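Regulatory protein SdiA (Escherichia coli, PDB 4LFU) binds acyl-homoserine lactone autoinducers through its N-terminal domain and activates transcription, including that of the ftsQAZ cell-division genes, as a LuxR-type DNA-binding regulator. Local coordinates at residues Y41-V46 against F132-R137; R47-F52 against N127-F132; K185-W190 against M202-S207. One frame throughout, in Å; residues are numbered along the deposited sequence.

Contact 1 (Y41-V46 against F132-R137); sequences YYSLCV and FLSFSR
Strands 41-46 and 132-137 run antiparallel in the central sheet of the autoinducer-binding domain, their axes 4.6 Å apart and their directions 161° apart. Hydrogen-bonded pairs at Tyr-41 with Ser-136, Ser-43 with Ser-134 and Cys-45 with Phe-132 give six backbone bonds; that from Ser-134 N to Ser-43 O is almost straight (174°).

Tyr-42, Leu-44, Leu-133 and Phe-135 occupy one face, where bulky aromatic and aliphatic groups suit the packing against helices 23-36 and 147-167. The edge of the Phe-135 ring takes Tyr-42 CB in its plane, with CD1 3.7 Å from that carbon. Farther along the same face, Leu-44 CD2 lies 4.1 Å from Leu-133 CB.

The other face carries Tyr-41, Ser-43, Cys-45, Phe-132, Ser-134 and Ser-136. Ser-136 OG sits at the edge of the Tyr-41 ring, 3.4 Å from Tyr-41 CB, and is hydrogen-bonded to Tyr-63. With chi1 at 68°, Ser-43 OG stands between its backbone N and carbonyl carbon and reaches a water that also joins Ser-134 OG, itself bonded to Thr-120. Small hydroxyl side chains fit this bridge, and the same water donates a 3.1 Å hydrogen bond to Phe-132 O.

Contact 2 (R47-F52 against N127-F132); sequences RHPVPF and NRALGF
Arg-47 N donates to Leu-130 O over 2.8 Å, and Leu-130 N returns a straighter bond (168°) to Arg-47 O. This antiparallel hydrogen-bonded pair lies where strands 41-47 and 130-137 meet the loops at one end of the sheet of the autoinducer-binding domain.

The long aliphatic part of Arg-47 suits its place beside an aromatic ring: CG comes within 3.4 Å of Phe-132 CE2, and CD follows at 3.6 Å from the same Phe-132 CE2. The chain then bends at chi3 (69°), and its guanidinium plane stands 77° from that of the ring; NH1 is hydrogen-bonded to Leu-83 O.

Farther along, Pro-49 directs its ring at the turn before strand 130-137. Its CD lies 4.1 Å from Ala-129 CB, while Pro-49 CG approaches Asn-127 O at 3.6 Å. Ala-129, with only a methyl, meets the compact proline ring by van der Waals contact. Asn-127 shapes the turn itself: its OD1 accepts from Ala-129 N at 3.0 Å, from above the carboxamide plane, forming an Asx turn. Its ND2 is hydrogen-bonded to Val-173 O, in the chain ahead of helix 182-192.

Both amide ends of Asn-127 are thus engaged, so the Asx turn is tied to that part of the chain, while the Arg-47 and Leu-130 pair joins the strand ends and Pro-49 packs on the turn.

Contact 3 (K185-W190 against M202-S207); sequences KEILRW and MILSIS
Apolar contacts carry much of this meeting of helix 182-192 with the end of helix 197-204, and no hydrogen bond links the two segments. Leu-204, whose branched end can touch several residues of the other helix at once, sets CD1 3.7 Å from Ile-187 CG1; Ile-206 CD1 faces Ile-187 CD1 at 4.4 Å.

Of a different kind is the van der Waals contact of a methyl with a carboxylate: Leu-204 CD2 lies 3.5 Å from Glu-186 OE2, and also 4.2 Å from Trp-190 NE1. Glu-186 runs past Leu-204 in the opposite direction, its extended chain starting with CG anti to the backbone N (chi1 172°); its carboxylate forms a salt bridge through OE1 with Arg-183.

A CH-pi contact is made by Trp-190, whose broad indole offers a flat surface to a methyl group. Ile-203 CG2 stands over one face, 3.9 Å from the centroid of the six-membered ring and 28° off its normal, and is nearest to Trp-190 CZ2 at 3.5 Å.

Ser-205 takes positive phi as the C-prime residue of a Schellman motif, which ends helix 197-204.

The predicted helix-turn-helix motif, residues 197-216, includes the segment 202-207. Ile-187 and Ile-206 also touch helix 208-222, while Trp-190 packs against Ile-200 of helix 197-204.

From the N terminus, strand 41-47 is reached first, and its return partner, strand 130-137, comes only after the rest of the sheet has been built. Contact 1 closes this long loop, and contact 2 nests inside it, continuing the same strand pair into the turns; the two share Phe-132 and touch where Val-46 CG1 meets Ala-129 CB at 3.6 Å. Contact 3 follows in series, closing a short loop within the DNA-binding domain. Its centre is about 45 Å from that of contact 1 and about 29 Å from that of contact 2. Contacts 1 and 2 thus unite neighbouring sheet strands, whereas contact 3 joins two helices.

Contact 1 (Y41-V46 against F132-R137)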
loop_
_atom_site.group_PDB
_atom_site.type_symbol
_atom_site.label_atom_id
_atom_site.label_comp_id
_atom_site.label_asym_id
_atom_site.label_seq_id
_atom_site.Cartn_x
_atom_site.Cartn_y
_atom_site.Cartn_z
ATOM N N TYR A 41 -21.744 14.649 -8.379
ATOM C CA TYR A 41 -20.866 13.852 -9.200
ATOM C C TYR A 41 -19.867 13.039 -8.389
ATOM O O TYR A 41 -19.555 13.375 -7.267
ATOM C CB TYR A 41 -20.117 14.746 -10.181
ATOM C CG TYR A 41 -20.985 15.596 -11.093
ATOM C CD1 TYR A 41 -21.626 15.042 -12.193
ATOM C CD2 TYR A 41 -21.129 16.962 -10.870
ATOM C CE1 TYR A 41 -22.407 15.827 -13.054
ATOM C CE2 TYR A 41 -21.922 17.757 -11.716
ATOM C CZ TYR A 41 -22.537 17.184 -12.804
ATOM O OH TYR A 41 -23.288 17.955 -13.638
ATOM N N TYR A 42 -19.368 11.973 -8.995
ATOM C CA TYR A 42 -18.233 11.217 -8.477
ATOM C C TYR A 42 -17.280 10.993 -9.643
ATOM O O TYR A 42 -17.671 11.101 -10.813
ATOM C CB TYR A 42 -18.686 9.864 -7.917
ATOM C CG TYR A 42 -19.028 8.855 -9.005
ATOM C CD1 TYR A 42 -20.302 8.834 -9.572
ATOM C CD2 TYR A 42 -18.075 7.927 -9.471
ATOM C CE1 TYR A 42 -20.623 7.962 -10.574
ATOM C CE2 TYR A 42 -18.395 7.018 -10.480
ATOM C CZ TYR A 42 -19.680 7.050 -11.018
ATOM O OH TYR A 42 -20.068 6.188 -12.025
ATOM N N SER A 43 -16.023 10.722 -9.315
ATOM C CA SER A 43 -15.075 10.191 -10.259
ATOM C C SER A 43 -14.183 9.177 -9.531
ATOM O O SER A 43 -13.787 9.392 -8.401
ATOM C CB SER A 43 -14.252 11.308 -10.915
ATOM O OG SER A 43 -13.392 11.943 -9.992
ATOM N N LEU A 44 -13.885 8.063 -10.185
ATOM C CA LEU A 44 -12.993 7.077 -9.612
ATOM C C LEU A 44 -11.798 7.015 -10.560
ATOM O O LEU A 44 -11.969 6.638 -11.720
ATOM C CB LEU A 44 -13.721 5.729 -9.513
ATOM C CG LEU A 44 -13.583 4.807 -8.285
ATOM C CD1 LEU A 44 -13.519 3.296 -8.743
ATOM C CD2 LEU A 44 -12.409 5.134 -7.338
ATOM N N CYS A 45 -10.627 7.465 -10.080
ATOM C CA CYS A 45 -9.354 7.516 -10.847
ATOM C C CYS A 45 -8.282 6.666 -10.197
ATOM O O CYS A 45 -8.108 6.696 -8.985
ATOM C CB CYS A 45 -8.772 8.930 -10.925
ATOM S SG CYS A 45 -9.865 10.156 -11.626
ATOM N N VAL A 46 -7.533 5.953 -11.031
ATOM C CA VAL A 46 -6.519 5.018 -10.570
ATOM C C VAL A 46 -5.230 5.337 -11.293
ATOM O O VAL A 46 -5.178 5.195 -12.518
ATOM C CB VAL A 46 -6.980 3.524 -10.817
ATOM C CG1 VAL A 46 -5.938 2.538 -10.344
ATOM C CG2 VAL A 46 -8.324 3.246 -10.116
ATOM N N PHE A 132 -8.353 6.975 -6.252
ATOM C CA PHE A 132 -8.912 8.233 -5.740
ATOM C C PHE A 132 -10.421 8.259 -5.989
ATOM O O PHE A 132 -10.874 8.127 -7.123
ATOM C CB PHE A 132 -8.270 9.425 -6.453
ATOM C CG PHE A 132 -6.779 9.550 -6.230
ATOM C CD1 PHE A 132 -6.285 10.383 -5.233
ATOM C CD2 PHE A 132 -5.868 8.840 -7.027
ATOM C CE1 PHE A 132 -4.926 10.478 -5.009
ATOM C CE2 PHE A 132 -4.480 8.962 -6.833
ATOM C CZ PHE A 132 -4.016 9.767 -5.828
ATOM N N LEU A 133 -11.200 8.447 -4.933
ATOM C CA LEU A 133 -12.637 8.631 -5.092
ATOM C C LEU A 133 -13.020 10.073 -4.737
ATOM O O LEU A 133 -12.826 10.504 -3.612
ATOM C CB LEU A 133 -13.409 7.637 -4.214
ATOM C CG LEU A 133 -14.945 7.783 -4.216
ATOM C CD1 LEU A 133 -15.549 7.463 -5.579
ATOM C CD2 LEU A 133 -15.521 6.898 -3.130
ATOM N N SER A 134 -13.556 10.804 -5.704
ATOM C CA SER A 134 -13.971 12.196 -5.513
ATOM C C SER A 134 -15.465 12.307 -5.594
ATOM O O SER A 134 -16.075 11.661 -6.422
ATOM C CB SER A 134 -13.401 13.061 -6.607
ATOM O OG SER A 134 -12.044 13.322 -6.376
ATOM N N PHE A 135 -16.051 13.104 -4.710
ATOM C CA PHE A 135 -17.445 13.552 -4.852
ATOM C C PHE A 135 -17.445 15.060 -5.066
ATOM O O PHE A 135 -16.641 15.771 -4.479
ATOM C CB PHE A 135 -18.268 13.251 -3.596
ATOM C CG PHE A 135 -18.506 11.775 -3.331
ATOM C CD1 PHE A 135 -18.555 10.850 -4.370
ATOM C CD2 PHE A 135 -18.715 11.326 -2.030
ATOM C CE1 PHE A 135 -18.780 9.503 -4.121
ATOM C CE2 PHE A 135 -18.968 9.976 -1.780
ATOM C CZ PHE A 135 -18.995 9.070 -2.833
ATOM N N SER A 136 -18.341 15.556 -5.907
ATOM C CA SER A 136 -18.431 17.002 -6.112
ATOM C C SER A 136 -19.866 17.485 -6.227
ATOM O O SER A 136 -20.760 16.725 -6.499
ATOM C CB SER A 136 -17.596 17.466 -7.312
ATOM O OG SER A 136 -18.092 16.917 -8.509
ATOM N N ARG A 137 -20.049 18.774 -6.028
ATOM C CA ARG A 137 -21.351 19.375 -5.907
ATOM C C ARG A 137 -21.324 20.766 -6.546
ATOM O O ARG A 137 -20.328 21.519 -6.426
ATOM C CB ARG A 137 -21.690 19.476 -4.421
ATOM C CG ARG A 137 -23.118 19.760 -4.130
ATOM C CD ARG A 137 -23.468 19.357 -2.717
ATOM N NE ARG A 137 -22.586 19.935 -1.721
ATOM C CZ ARG A 137 -22.259 19.334 -0.579
ATOM N NH1 ARG A 137 -21.444 19.941 0.277
ATOM N NH2 ARG A 137 -22.735 18.122 -0.290
HETATM O O HOH W 1 -11.041 10.967 -8.291
#

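Contact 2 (R47-F52 against N127-F132)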
loop_
_atom_site.group_PDB
_atom_site.type_symbol
_atom_site.label_atom_id
_atom_site.label_comp_id
_atom_site.label_asym_id
_atom_site.label_seq_id
_atom_site.Cartn_x
_atom_site.Cartn_y
_atom_site.Cartn_z
ATOM N N ARG A 47 -4.227 5.802 -10.544
ATOM C CA ARG A 47 -2.864 5.981 -11.044
ATOM C C ARG A 47 -2.115 4.655 -10.863
ATOM O O ARG A 47 -1.808 4.245 -9.743
ATOM C CB ARG A 47 -2.074 7.137 -10.321
ATOM C CG ARG A 47 -2.904 8.365 -9.831
ATOM C CD ARG A 47 -2.046 9.646 -9.430
ATOM N NE ARG A 47 -1.460 10.223 -10.643
ATOM C CZ ARG A 47 -1.350 11.519 -10.938
ATOM N NH1 ARG A 47 -1.773 12.461 -10.101
ATOM N NH2 ARG A 47 -0.802 11.869 -12.099
ATOM N N HIS A 48 -1.855 3.990 -11.981
ATOM C CA HIS A 48 -1.136 2.727 -11.992
ATOM C C HIS A 48 0.353 2.918 -11.685
ATOM O O HIS A 48 0.926 3.963 -12.004
ATOM C CB HIS A 48 -1.335 2.030 -13.333
ATOM C CG HIS A 48 -2.714 1.477 -13.516
ATOM N ND1 HIS A 48 -3.843 2.274 -13.515
ATOM C CD2 HIS A 48 -3.149 0.210 -13.717
ATOM C CE1 HIS A 48 -4.912 1.521 -13.702
ATOM N NE2 HIS A 48 -4.518 0.266 -13.831
ATOM N N PRO A 49 0.983 1.914 -11.048
ATOM C CA PRO A 49 2.398 2.024 -10.722
ATOM C C PRO A 49 3.291 1.995 -11.974
ATOM O O PRO A 49 4.419 2.466 -11.925
ATOM C CB PRO A 49 2.643 0.791 -9.862
ATOM C CG PRO A 49 1.699 -0.200 -10.395
ATOM C CD PRO A 49 0.436 0.615 -10.625
ATOM N N VAL A 50 2.790 1.437 -13.077
ATOM C CA VAL A 50 3.567 1.246 -14.320
ATOM C C VAL A 50 2.688 1.623 -15.509
ATOM O O VAL A 50 1.460 1.519 -15.409
ATOM C CB VAL A 50 4.046 -0.236 -14.495
ATOM C CG1 VAL A 50 5.071 -0.617 -13.440
ATOM C CG2 VAL A 50 2.890 -1.192 -14.449
ATOM N N PRO A 51 3.294 2.061 -16.641
ATOM C CA PRO A 51 4.735 2.286 -16.916
ATOM C C PRO A 51 5.316 3.413 -16.044
ATOM O O PRO A 51 4.581 4.350 -15.692
ATOM C CB PRO A 51 4.761 2.684 -18.402
ATOM C CG PRO A 51 3.460 2.240 -18.952
ATOM C CD PRO A 51 2.472 2.382 -17.819
ATOM N N PHE A 52 6.596 3.302 -15.676
ATOM C CA PHE A 52 7.232 4.251 -14.748
ATOM C C PHE A 52 7.363 5.645 -15.337
ATOM O O PHE A 52 7.396 6.645 -14.618
ATOM C CB PHE A 52 8.622 3.771 -14.343
ATOM C CG PHE A 52 8.633 2.436 -13.670
ATOM C CD1 PHE A 52 8.254 2.316 -12.339
ATOM C CD2 PHE A 52 9.042 1.304 -14.355
ATOM C CE1 PHE A 52 8.291 1.078 -11.706
ATOM C CE2 PHE A 52 9.077 0.072 -13.737
ATOM C CZ PHE A 52 8.710 -0.046 -12.422
ATOM N N ASN A 127 -1.674 -3.837 -5.316
ATOM C CA ASN A 127 -0.823 -3.822 -6.508
ATOM C C ASN A 127 -0.046 -2.505 -6.689
ATOM O O ASN A 127 0.682 -2.316 -7.685
ATOM C CB ASN A 127 -1.639 -4.171 -7.757
ATOM C CG ASN A 127 -2.719 -3.127 -8.091
ATOM O OD1 ASN A 127 -2.882 -2.119 -7.402
ATOM N ND2 ASN A 127 -3.457 -3.379 -9.169
ATOM N N ARG A 128 -0.196 -1.617 -5.691
ATOM C CA ARG A 128 0.478 -0.300 -5.630
ATOM C C ARG A 128 -0.150 0.755 -6.560
ATOM O O ARG A 128 0.394 1.844 -6.738
ATOM C CB ARG A 128 1.976 -0.429 -5.891
ATOM C CG ARG A 128 2.765 -1.019 -4.761
ATOM C CD ARG A 128 2.593 -2.523 -4.666
ATOM N NE ARG A 128 3.730 -3.123 -3.981
ATOM C CZ ARG A 128 3.628 -4.073 -3.068
ATOM N NH1 ARG A 128 2.434 -4.576 -2.775
ATOM N NH2 ARG A 128 4.721 -4.541 -2.485
ATOM N N ALA A 129 -1.292 0.433 -7.156
ATOM C CA ALA A 129 -2.058 1.449 -7.869
ATOM C C ALA A 129 -2.600 2.395 -6.819
ATOM O O ALA A 129 -2.827 1.995 -5.676
ATOM C CB ALA A 129 -3.193 0.819 -8.665
ATOM N N LEU A 130 -2.805 3.651 -7.191
ATOM C CA LEU A 130 -3.389 4.606 -6.256
ATOM C C LEU A 130 -4.782 4.930 -6.739
ATOM O O LEU A 130 -4.964 5.412 -7.870
ATOM C CB LEU A 130 -2.533 5.884 -6.158
ATOM C CG LEU A 130 -1.111 5.833 -5.579
ATOM C CD1 LEU A 130 -0.525 7.224 -5.655
ATOM C CD2 LEU A 130 -1.108 5.375 -4.120
ATOM N N GLY A 131 -5.764 4.648 -5.891
ATOM C CA GLY A 131 -7.147 4.905 -6.222
ATOM C C GLY A 131 -7.624 6.146 -5.511
ATOM O O GLY A 131 -7.314 6.366 -4.326
ATOM N N PHE A 132 -8.353 6.975 -6.252
ATOM C CA PHE A 132 -8.912 8.233 -5.740
ATOM C C PHE A 132 -10.421 8.259 -5.989
ATOM O O PHE A 132 -10.874 8.127 -7.123
ATOM C CB PHE A 132 -8.270 9.425 -6.453
ATOM C CG PHE A 132 -6.779 9.550 -6.230
ATOM C CD1 PHE A 132 -6.285 10.383 -5.233
ATOM C CD2 PHE A 132 -5.868 8.840 -7.027
ATOM C CE1 PHE A 132 -4.926 10.478 -5.009
ATOM C CE2 PHE A 132 -4.480 8.962 -6.833
ATOM C CZ PHE A 132 -4.016 9.767 -5.828
#

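Contact 3 (K185-W190 against M202-S207)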
loop_
_atom_site.group_PDB
_atom_site.type_symbol
_atom_site.label_atom_id
_atom_site.label_comp_id
_atom_site.label_asym_id
_atom_site.label_seq_id
_atom_site.Cartn_x
_atom_site.Cartn_y
_atom_site.Cartn_z
ATOM N N LYS A 185 10.261 -16.547 -10.484
ATOM C CA LYS A 185 10.231 -15.585 -9.368
ATOM C C LYS A 185 11.495 -15.632 -8.490
ATOM O O LYS A 185 12.061 -14.579 -8.133
ATOM C CB LYS A 185 8.979 -15.774 -8.508
ATOM C CG LYS A 185 7.686 -15.394 -9.209
ATOM C CD LYS A 185 6.497 -15.400 -8.257
ATOM C CE LYS A 185 5.382 -16.307 -8.792
ATOM N NZ LYS A 185 3.990 -15.726 -8.701
ATOM N N GLU A 186 11.963 -16.839 -8.175
ATOM C CA GLU A 186 13.203 -17.004 -7.397
ATOM C C GLU A 186 14.424 -16.378 -8.082
ATOM O O GLU A 186 15.171 -15.634 -7.463
ATOM C CB GLU A 186 13.442 -18.482 -7.071
ATOM C CG GLU A 186 14.809 -18.785 -6.441
ATOM C CD GLU A 186 14.950 -20.253 -6.053
ATOM O OE1 GLU A 186 14.691 -21.117 -6.916
ATOM O OE2 GLU A 186 15.300 -20.549 -4.882
ATOM N N ILE A 187 14.635 -16.704 -9.352
ATOM C CA ILE A 187 15.646 -16.041 -10.184
ATOM C C ILE A 187 15.459 -14.507 -10.279
ATOM O O ILE A 187 16.424 -13.761 -10.238
ATOM C CB ILE A 187 15.741 -16.710 -11.592
ATOM C CG1 ILE A 187 16.490 -18.058 -11.475
ATOM C CG2 ILE A 187 16.459 -15.781 -12.637
ATOM C CD1 ILE A 187 16.189 -19.044 -12.571
ATOM N N LEU A 188 14.208 -14.052 -10.383
ATOM C CA LEU A 188 13.898 -12.629 -10.437
ATOM C C LEU A 188 14.353 -11.902 -9.182
ATOM O O LEU A 188 14.998 -10.864 -9.267
ATOM C CB LEU A 188 12.413 -12.416 -10.690
ATOM C CG LEU A 188 12.145 -11.155 -11.511
ATOM C CD1 LEU A 188 12.965 -11.138 -12.834
ATOM C CD2 LEU A 188 10.649 -11.056 -11.747
ATOM N N ARG A 189 14.054 -12.482 -8.025
ATOM C CA ARG A 189 14.514 -11.962 -6.727
ATOM C C ARG A 189 16.012 -11.754 -6.594
ATOM O O ARG A 189 16.449 -10.744 -6.029
ATOM C CB ARG A 189 14.001 -12.835 -5.580
ATOM C CG ARG A 189 12.494 -12.687 -5.352
ATOM C CD ARG A 189 12.077 -13.273 -3.987
ATOM N NE ARG A 189 12.284 -14.727 -3.939
ATOM C CZ ARG A 189 11.429 -15.622 -4.426
ATOM N NH1 ARG A 189 10.284 -15.235 -4.998
ATOM N NH2 ARG A 189 11.711 -16.909 -4.324
ATOM N N TRP A 190 16.801 -12.701 -7.097
ATOM C CA TRP A 190 18.262 -12.569 -7.075
ATOM C C TRP A 190 18.725 -11.506 -8.067
ATOM O O TRP A 190 19.738 -10.830 -7.831
ATOM C CB TRP A 190 18.986 -13.928 -7.315
ATOM C CG TRP A 190 18.882 -14.845 -6.140
ATOM C CD1 TRP A 190 18.085 -15.946 -6.038
ATOM C CD2 TRP A 190 19.554 -14.718 -4.871
ATOM N NE1 TRP A 190 18.220 -16.520 -4.795
ATOM C CE2 TRP A 190 19.111 -15.788 -4.057
ATOM C CE3 TRP A 190 20.489 -13.806 -4.344
ATOM C CZ2 TRP A 190 19.570 -15.979 -2.746
ATOM C CZ3 TRP A 190 20.949 -13.991 -3.039
ATOM C CH2 TRP A 190 20.487 -15.069 -2.250
ATOM N N MET A 202 25.582 -20.125 -9.255
ATOM C CA MET A 202 26.232 -20.648 -8.045
ATOM C C MET A 202 25.283 -20.732 -6.840
ATOM O O MET A 202 25.221 -21.764 -6.156
ATOM C CB MET A 202 27.475 -19.823 -7.693
ATOM C CG MET A 202 28.584 -19.844 -8.751
ATOM S SD MET A 202 29.207 -21.504 -9.215
ATOM C CE MET A 202 29.695 -22.206 -7.617
ATOM N N ILE A 203 24.530 -19.659 -6.591
ATOM C CA ILE A 203 23.518 -19.644 -5.516
ATOM C C ILE A 203 22.567 -20.831 -5.599
ATOM O O ILE A 203 22.273 -21.472 -4.592
ATOM C CB ILE A 203 22.633 -18.349 -5.537
ATOM C CG1 ILE A 203 23.480 -17.070 -5.660
ATOM C CG2 ILE A 203 21.625 -18.335 -4.347
ATOM C CD1 ILE A 203 24.038 -16.530 -4.388
ATOM N N LEU A 204 22.050 -21.082 -6.796
ATOM C CA LEU A 204 21.013 -22.113 -7.012
ATOM C C LEU A 204 21.552 -23.473 -7.490
ATOM O O LEU A 204 20.780 -24.411 -7.662
ATOM C CB LEU A 204 19.928 -21.602 -7.979
ATOM C CG LEU A 204 19.219 -20.289 -7.628
ATOM C CD1 LEU A 204 18.298 -19.838 -8.759
ATOM C CD2 LEU A 204 18.460 -20.396 -6.311
ATOM N N SER A 205 22.860 -23.574 -7.709
ATOM C CA SER A 205 23.485 -24.817 -8.192
ATOM C C SER A 205 22.900 -25.291 -9.535
ATOM O O SER A 205 22.579 -26.469 -9.711
ATOM C CB SER A 205 23.386 -25.927 -7.121
ATOM O OG SER A 205 23.939 -25.488 -5.890
ATOM N N ILE A 206 22.737 -24.349 -10.463
ATOM C CA ILE A 206 22.301 -24.629 -11.834
ATOM C C ILE A 206 23.293 -23.956 -12.797
ATOM O O ILE A 206 24.212 -23.282 -12.366
ATOM C CB ILE A 206 20.847 -24.142 -12.090
ATOM C CG1 ILE A 206 20.669 -22.696 -11.575
ATOM C CG2 ILE A 206 19.847 -25.108 -11.466
ATOM C CD1 ILE A 206 19.348 -22.039 -11.916
ATOM N N SER A 207 23.129 -24.171 -14.090
ATOM C CA SER A 207 23.988 -23.548 -15.077
ATOM C C SER A 207 23.488 -22.136 -15.461
ATOM O O SER A 207 22.335 -21.783 -15.233
ATOM C CB SER A 207 24.066 -24.444 -16.313
ATOM O OG SER A 207 22.837 -24.429 -17.011
#